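Local coordinates for protein Niban 2 (Homo sapiens, PDB 7CTP) that may suppress apoptosis and promote melanoma cell invasion, here in a chain that joins a PH domain to a large assembly of long helices, at residues S344-L349 against L549-E554; V351-G356 against S485-F490. All blocks are in the same frame, centred on the assembly; numbering follows the deposited sequence.

Followed from the N terminus, the chain passes through the region of the PH domain and the long helix 260-337 before entering helix 342-378, which supplies the first segment of both contacts. Interaction 2 closes first, when helix 464-511 returns residues 485-490 to 351-356. The chain then runs on to helix 532-555, whose residues 549-554 meet 344-349 and close interaction 1, so the shorter loop nests inside the longer one. With centres about 11 Å apart, the contacts also touch: Leu349 CD2 lies 3.9 Å from Phe490 CE2, and Val552 CG1 is 3.7 Å from Lys488 CG. Three helices of the helical part are thereby tied together.

Interaction 1 (S344-L349 against L549-E554); sequences SILEAL and LQAVKE
Leu346 reaches from helix 342-378 to helix 532-555 and meets both Ala551 and Val552, giving a compact example of how one branched side chain can link two helices. The purely apolar part of the contact is between methyl groups. Leu346 CD2 lies 3.8 Å from Val552 CG2, while the other branch, CD1, approaches that same methyl at 4.1 Å. The fork of the leucine thus comes up to a single branch of the valine, and the two side chains lie roughly perpendicular. Val552 has CG1 anti to its backbone N (chi1 -176°), which places CG2 beside that N and presents it to the leucine. On the neighbouring residue, Ala551 CB is a looser partner, 4.2 Å from Leu346 CD2.

A second set of contacts is made with the backbone. Leu346 CD2 comes to 3.4 Å from Ala551 O and to 3.7 Å from Val552 CA, so this methyl rests against the main chain of the opposing helix as well as its side chains. The approach to the carbonyl oxygen is a van der Waals contact; no hydrogen bond joins the two segments. With its CB already pointing toward the other helix, the leucine has CG opposite the backbone N (chi1 -178°), which directs the fork at Ala551 and Val552.

Only 108 Å² is buried between the segments, and one further helix, 464-511, and loop residues pack around them. Ile345 turns to Leu413 and Leu416, and Val552 has a further neighbour in Val557. Direct contact between helices 342-378 and 532-555 is therefore narrow, a leucine projecting onto the surface of a second helix, as in the interior of a helical bundle, here the helical part of the chain, where helix 464-511 packs on both partners through Phe491 (on Leu346) and Lys488 (on Val552).

Interaction 2 (V351-G356 against S485-F490); sequences VPTSQG and SVRKRF
Thr353 overlaps the rim of Phe490 from helix 464-511: its OG1 sits at the ring edge, near the ring plane, 3.7 Å from Phe490 CE2. The hydroxyl is bonded to Leu349 O one turn earlier in its own helix. The other branch, Thr353 CG2, lies 4.0 Å from Arg487 CG, where the two side chains run alongside in opposite senses.

Beyond this aliphatic overlap Arg487 bends at chi3 (-70°) and brings NH1 to 3.0 Å from Ser354 OG. That hydrogen bond is weak, with an N-H...O angle of 125°, and Ser354 OG gives its own proton to Met350 O. Arg487 NE is bonded to Ser483 OG, a second grip on the guanidinium. A leucine in place of Arg487 would probably leave the hydroxyls of Ser354 and Ser483 without the guanidinium N-H groups that reach them.

The axes of segments 351-356 and 485-490 run nearly antiparallel (159°) and come within 11.2 Å. The buried interface combines aliphatic and aromatic contacts with hydroxyls bonded to their own helix. Within this contact the arginine meets a hydroxyl oxygen rather than a carboxylate, so its charge is probably only dispersed here, not neutralised.

Interaction 1 (S344-L349 against L549-E554)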
loop_
_atom_site.group_PDB
_atom_site.type_symbol
_atom_site.label_atom_id
_atom_site.label_comp_id
_atom_site.label_asym_id
_atom_site.label_seq_id
_atom_site.Cartn_x
_atom_site.Cartn_y
_atom_site.Cartn_z
ATOM N N SER A 344 -17.615 9.220 -14.542
ATOM C CA SER A 344 -17.139 10.309 -13.695
ATOM C C SER A 344 -16.019 9.846 -12.770
ATOM O O SER A 344 -15.030 10.564 -12.574
ATOM C CB SER A 344 -18.289 10.892 -12.883
ATOM O OG SER A 344 -17.820 11.976 -12.101
ATOM N N ILE A 345 -16.165 8.660 -12.176
ATOM C CA ILE A 345 -15.127 8.152 -11.282
ATOM C C ILE A 345 -13.840 7.902 -12.051
ATOM O O ILE A 345 -12.747 8.257 -11.593
ATOM C CB ILE A 345 -15.614 6.881 -10.562
ATOM C CG1 ILE A 345 -16.803 7.208 -9.660
ATOM C CG2 ILE A 345 -14.477 6.272 -9.738
ATOM C CD1 ILE A 345 -17.545 5.983 -9.173
ATOM N N LEU A 346 -13.953 7.306 -13.240
ATOM C CA LEU A 346 -12.785 7.082 -14.085
ATOM C C LEU A 346 -12.102 8.397 -14.440
ATOM O O LEU A 346 -10.870 8.500 -14.383
ATOM C CB LEU A 346 -13.198 6.322 -15.346
ATOM C CG LEU A 346 -12.102 5.951 -16.344
ATOM C CD1 LEU A 346 -11.018 5.127 -15.679
ATOM C CD2 LEU A 346 -12.705 5.202 -17.515
ATOM N N GLU A 347 -12.890 9.421 -14.795
ATOM C CA GLU A 347 -12.312 10.719 -15.133
ATOM C C GLU A 347 -11.529 11.291 -13.960
ATOM O O GLU A 347 -10.425 11.819 -14.135
ATOM C CB GLU A 347 -13.391 11.708 -15.586
ATOM C CG GLU A 347 -12.794 13.005 -16.173
ATOM C CD GLU A 347 -13.699 14.225 -16.025
ATOM O OE1 GLU A 347 -14.941 14.074 -16.016
ATOM O OE2 GLU A 347 -13.153 15.347 -15.921
ATOM N N ALA A 348 -12.078 11.180 -12.749
ATOM C CA ALA A 348 -11.401 11.713 -11.569
ATOM C C ALA A 348 -10.062 11.027 -11.346
ATOM O O ALA A 348 -9.097 11.657 -10.897
ATOM C CB ALA A 348 -12.287 11.555 -10.336
ATOM N N LEU A 349 -9.983 9.733 -11.649
ATOM C CA LEU A 349 -8.745 8.993 -11.430
ATOM C C LEU A 349 -7.753 9.199 -12.564
ATOM O O LEU A 349 -6.536 9.221 -12.343
ATOM C CB LEU A 349 -9.054 7.508 -11.295
ATOM C CG LEU A 349 -7.945 6.623 -10.749
ATOM C CD1 LEU A 349 -7.665 6.955 -9.288
ATOM C CD2 LEU A 349 -8.353 5.177 -10.914
ATOM N N LEU A 549 -14.771 -2.288 -18.605
ATOM C CA LEU A 549 -13.859 -2.409 -19.737
ATOM C C LEU A 549 -14.250 -1.456 -20.849
ATOM O O LEU A 549 -13.381 -0.920 -21.542
ATOM C CB LEU A 549 -13.816 -3.849 -20.252
ATOM C CG LEU A 549 -13.145 -4.860 -19.325
ATOM C CD1 LEU A 549 -13.660 -6.261 -19.610
ATOM C CD2 LEU A 549 -11.626 -4.796 -19.435
ATOM N N GLN A 550 -15.553 -1.216 -21.018
ATOM C CA GLN A 550 -16.010 -0.299 -22.056
ATOM C C GLN A 550 -15.842 1.158 -21.638
ATOM O O GLN A 550 -15.565 2.012 -22.483
ATOM C CB GLN A 550 -17.470 -0.588 -22.425
ATOM C CG GLN A 550 -17.667 -1.276 -23.785
ATOM C CD GLN A 550 -17.153 -0.472 -24.972
ATOM O OE1 GLN A 550 -16.655 0.646 -24.828
ATOM N NE2 GLN A 550 -17.272 -1.050 -26.161
ATOM N N ALA A 551 -16.009 1.464 -20.349
ATOM C CA ALA A 551 -15.766 2.829 -19.884
ATOM C C ALA A 551 -14.302 3.203 -20.063
ATOM O O ALA A 551 -13.978 4.303 -20.523
ATOM C CB ALA A 551 -16.190 2.990 -18.424
ATOM N N VAL A 552 -13.398 2.286 -19.712
ATOM C CA VAL A 552 -11.974 2.510 -19.933
ATOM C C VAL A 552 -11.658 2.431 -21.416
ATOM O O VAL A 552 -10.680 3.015 -21.895
ATOM C CB VAL A 552 -11.163 1.502 -19.101
ATOM C CG1 VAL A 552 -9.678 1.771 -19.224
ATOM C CG2 VAL A 552 -11.589 1.573 -17.640
ATOM N N LYS A 553 -12.491 1.727 -22.165
ATOM C CA LYS A 553 -12.360 1.686 -23.610
ATOM C C LYS A 553 -12.854 2.978 -24.255
ATOM O O LYS A 553 -12.110 3.654 -24.978
ATOM C CB LYS A 553 -13.147 0.493 -24.102
ATOM C CG LYS A 553 -13.482 0.508 -25.517
ATOM C CD LYS A 553 -13.975 -0.868 -25.817
ATOM C CE LYS A 553 -14.115 -0.984 -27.228
ATOM N NZ LYS A 553 -12.820 -0.593 -27.777
ATOM N N GLU A 554 -14.122 3.331 -24.007
ATOM C CA GLU A 554 -14.732 4.497 -24.645
ATOM C C GLU A 554 -13.956 5.758 -24.320
ATOM O O GLU A 554 -13.649 6.557 -25.209
ATOM C CB GLU A 554 -16.188 4.637 -24.200
ATOM C CG GLU A 554 -17.125 3.655 -24.858
ATOM C CD GLU A 554 -18.561 4.102 -24.812
ATOM O OE1 GLU A 554 -18.821 5.182 -24.248
ATOM O OE2 GLU A 554 -19.427 3.371 -25.335
#

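Interaction 2 (V351-G356 against S485-F490)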
loop_
_atom_site.group_PDB
_atom_site.type_symbol
_atom_site.label_atom_id
_atom_site.label_comp_id
_atom_site.label_asym_id
_atom_site.label_seq_id
_atom_site.Cartn_x
_atom_site.Cartn_y
_atom_site.Cartn_z
ATOM N N VAL A 351 -7.100 11.711 -14.756
ATOM C CA VAL A 351 -6.446 12.985 -15.025
ATOM C C VAL A 351 -5.169 13.102 -14.196
ATOM O O VAL A 351 -4.087 13.247 -14.786
ATOM C CB VAL A 351 -7.416 14.157 -14.795
ATOM C CG1 VAL A 351 -6.683 15.488 -14.942
ATOM C CG2 VAL A 351 -8.563 14.071 -15.786
ATOM N N PRO A 352 -5.214 13.022 -12.858
ATOM C CA PRO A 352 -3.953 13.153 -12.114
ATOM C C PRO A 352 -2.990 12.007 -12.377
ATOM O O PRO A 352 -1.779 12.236 -12.466
ATOM C CB PRO A 352 -4.410 13.192 -10.649
ATOM C CG PRO A 352 -5.710 12.470 -10.653
ATOM C CD PRO A 352 -6.356 12.838 -11.940
ATOM N N THR A 353 -3.505 10.780 -12.509
ATOM C CA THR A 353 -2.641 9.629 -12.757
ATOM C C THR A 353 -1.854 9.802 -14.047
ATOM O O THR A 353 -0.649 9.529 -14.096
ATOM C CB THR A 353 -3.466 8.341 -12.828
ATOM O OG1 THR A 353 -4.209 8.167 -11.614
ATOM C CG2 THR A 353 -2.540 7.139 -13.033
ATOM N N SER A 354 -2.536 10.220 -15.114
ATOM C CA SER A 354 -1.876 10.378 -16.404
ATOM C C SER A 354 -0.900 11.546 -16.384
ATOM O O SER A 354 0.173 11.473 -16.995
ATOM C CB SER A 354 -2.918 10.546 -17.505
ATOM O OG SER A 354 -3.704 9.365 -17.603
ATOM N N GLN A 355 -1.248 12.631 -15.684
ATOM C CA GLN A 355 -0.285 13.711 -15.487
ATOM C C GLN A 355 0.963 13.201 -14.785
ATOM O O GLN A 355 2.085 13.584 -15.138
ATOM C CB GLN A 355 -0.922 14.850 -14.694
ATOM C CG GLN A 355 -1.952 15.635 -15.476
ATOM C CD GLN A 355 -2.653 16.674 -14.634
ATOM O OE1 GLN A 355 -2.536 16.679 -13.412
ATOM N NE2 GLN A 355 -3.393 17.561 -15.287
ATOM N N GLY A 356 0.791 12.328 -13.792
ATOM C CA GLY A 356 1.940 11.822 -13.061
ATOM C C GLY A 356 2.851 10.961 -13.916
ATOM O O GLY A 356 4.078 11.081 -13.854
ATOM N N SER A 485 -0.290 0.335 -20.572
ATOM C CA SER A 485 -0.645 -0.959 -19.995
ATOM C C SER A 485 -0.882 -0.837 -18.497
ATOM O O SER A 485 -1.904 -1.301 -17.976
ATOM C CB SER A 485 0.455 -1.983 -20.271
ATOM O OG SER A 485 0.543 -2.259 -21.657
ATOM N N VAL A 486 0.054 -0.193 -17.798
ATOM C CA VAL A 486 -0.024 -0.091 -16.346
ATOM C C VAL A 486 -1.220 0.752 -15.937
ATOM O O VAL A 486 -1.958 0.396 -15.011
ATOM C CB VAL A 486 1.295 0.468 -15.782
ATOM C CG1 VAL A 486 1.130 0.858 -14.302
ATOM C CG2 VAL A 486 2.413 -0.558 -15.942
ATOM N N ARG A 487 -1.454 1.866 -16.637
ATOM C CA ARG A 487 -2.570 2.730 -16.267
ATOM C C ARG A 487 -3.915 2.060 -16.533
ATOM O O ARG A 487 -4.834 2.174 -15.713
ATOM C CB ARG A 487 -2.461 4.074 -16.988
ATOM C CG ARG A 487 -1.492 5.014 -16.280
ATOM C CD ARG A 487 -1.411 6.367 -16.964
ATOM N NE ARG A 487 -0.747 6.266 -18.259
ATOM C CZ ARG A 487 -1.274 6.711 -19.395
ATOM N NH1 ARG A 487 -2.471 7.279 -19.375
ATOM N NH2 ARG A 487 -0.612 6.586 -20.540
ATOM N N LYS A 488 -4.056 1.332 -17.646
ATOM C CA LYS A 488 -5.336 0.673 -17.899
ATOM C C LYS A 488 -5.652 -0.352 -16.819
ATOM O O LYS A 488 -6.797 -0.453 -16.359
ATOM C CB LYS A 488 -5.365 -0.004 -19.267
ATOM C CG LYS A 488 -6.778 -0.564 -19.559
ATOM C CD LYS A 488 -6.777 -1.867 -20.358
ATOM C CE LYS A 488 -8.047 -2.687 -20.102
ATOM N NZ LYS A 488 -9.274 -2.102 -20.730
ATOM N N ARG A 489 -4.647 -1.140 -16.427
ATOM C CA ARG A 489 -4.828 -2.120 -15.358
ATOM C C ARG A 489 -5.179 -1.434 -14.046
ATOM O O ARG A 489 -6.036 -1.910 -13.287
ATOM C CB ARG A 489 -3.560 -2.958 -15.203
ATOM C CG ARG A 489 -3.663 -4.136 -14.228
ATOM C CD ARG A 489 -2.281 -4.768 -14.022
ATOM N NE ARG A 489 -1.455 -4.671 -15.228
ATOM C CZ ARG A 489 -0.145 -4.422 -15.237
ATOM N NH1 ARG A 489 0.518 -4.239 -14.098
ATOM N NH2 ARG A 489 0.507 -4.358 -16.393
ATOM N N PHE A 490 -4.529 -0.302 -13.773
ATOM C CA PHE A 490 -4.764 0.430 -12.537
ATOM C C PHE A 490 -6.178 0.994 -12.497
ATOM O O PHE A 490 -6.869 0.898 -11.475
ATOM C CB PHE A 490 -3.721 1.538 -12.405
ATOM C CG PHE A 490 -3.960 2.488 -11.264
ATOM C CD1 PHE A 490 -3.851 2.064 -9.946
ATOM C CD2 PHE A 490 -4.281 3.811 -11.512
ATOM C CE1 PHE A 490 -4.066 2.956 -8.899
ATOM C CE2 PHE A 490 -4.492 4.700 -10.472
ATOM C CZ PHE A 490 -4.386 4.267 -9.163
#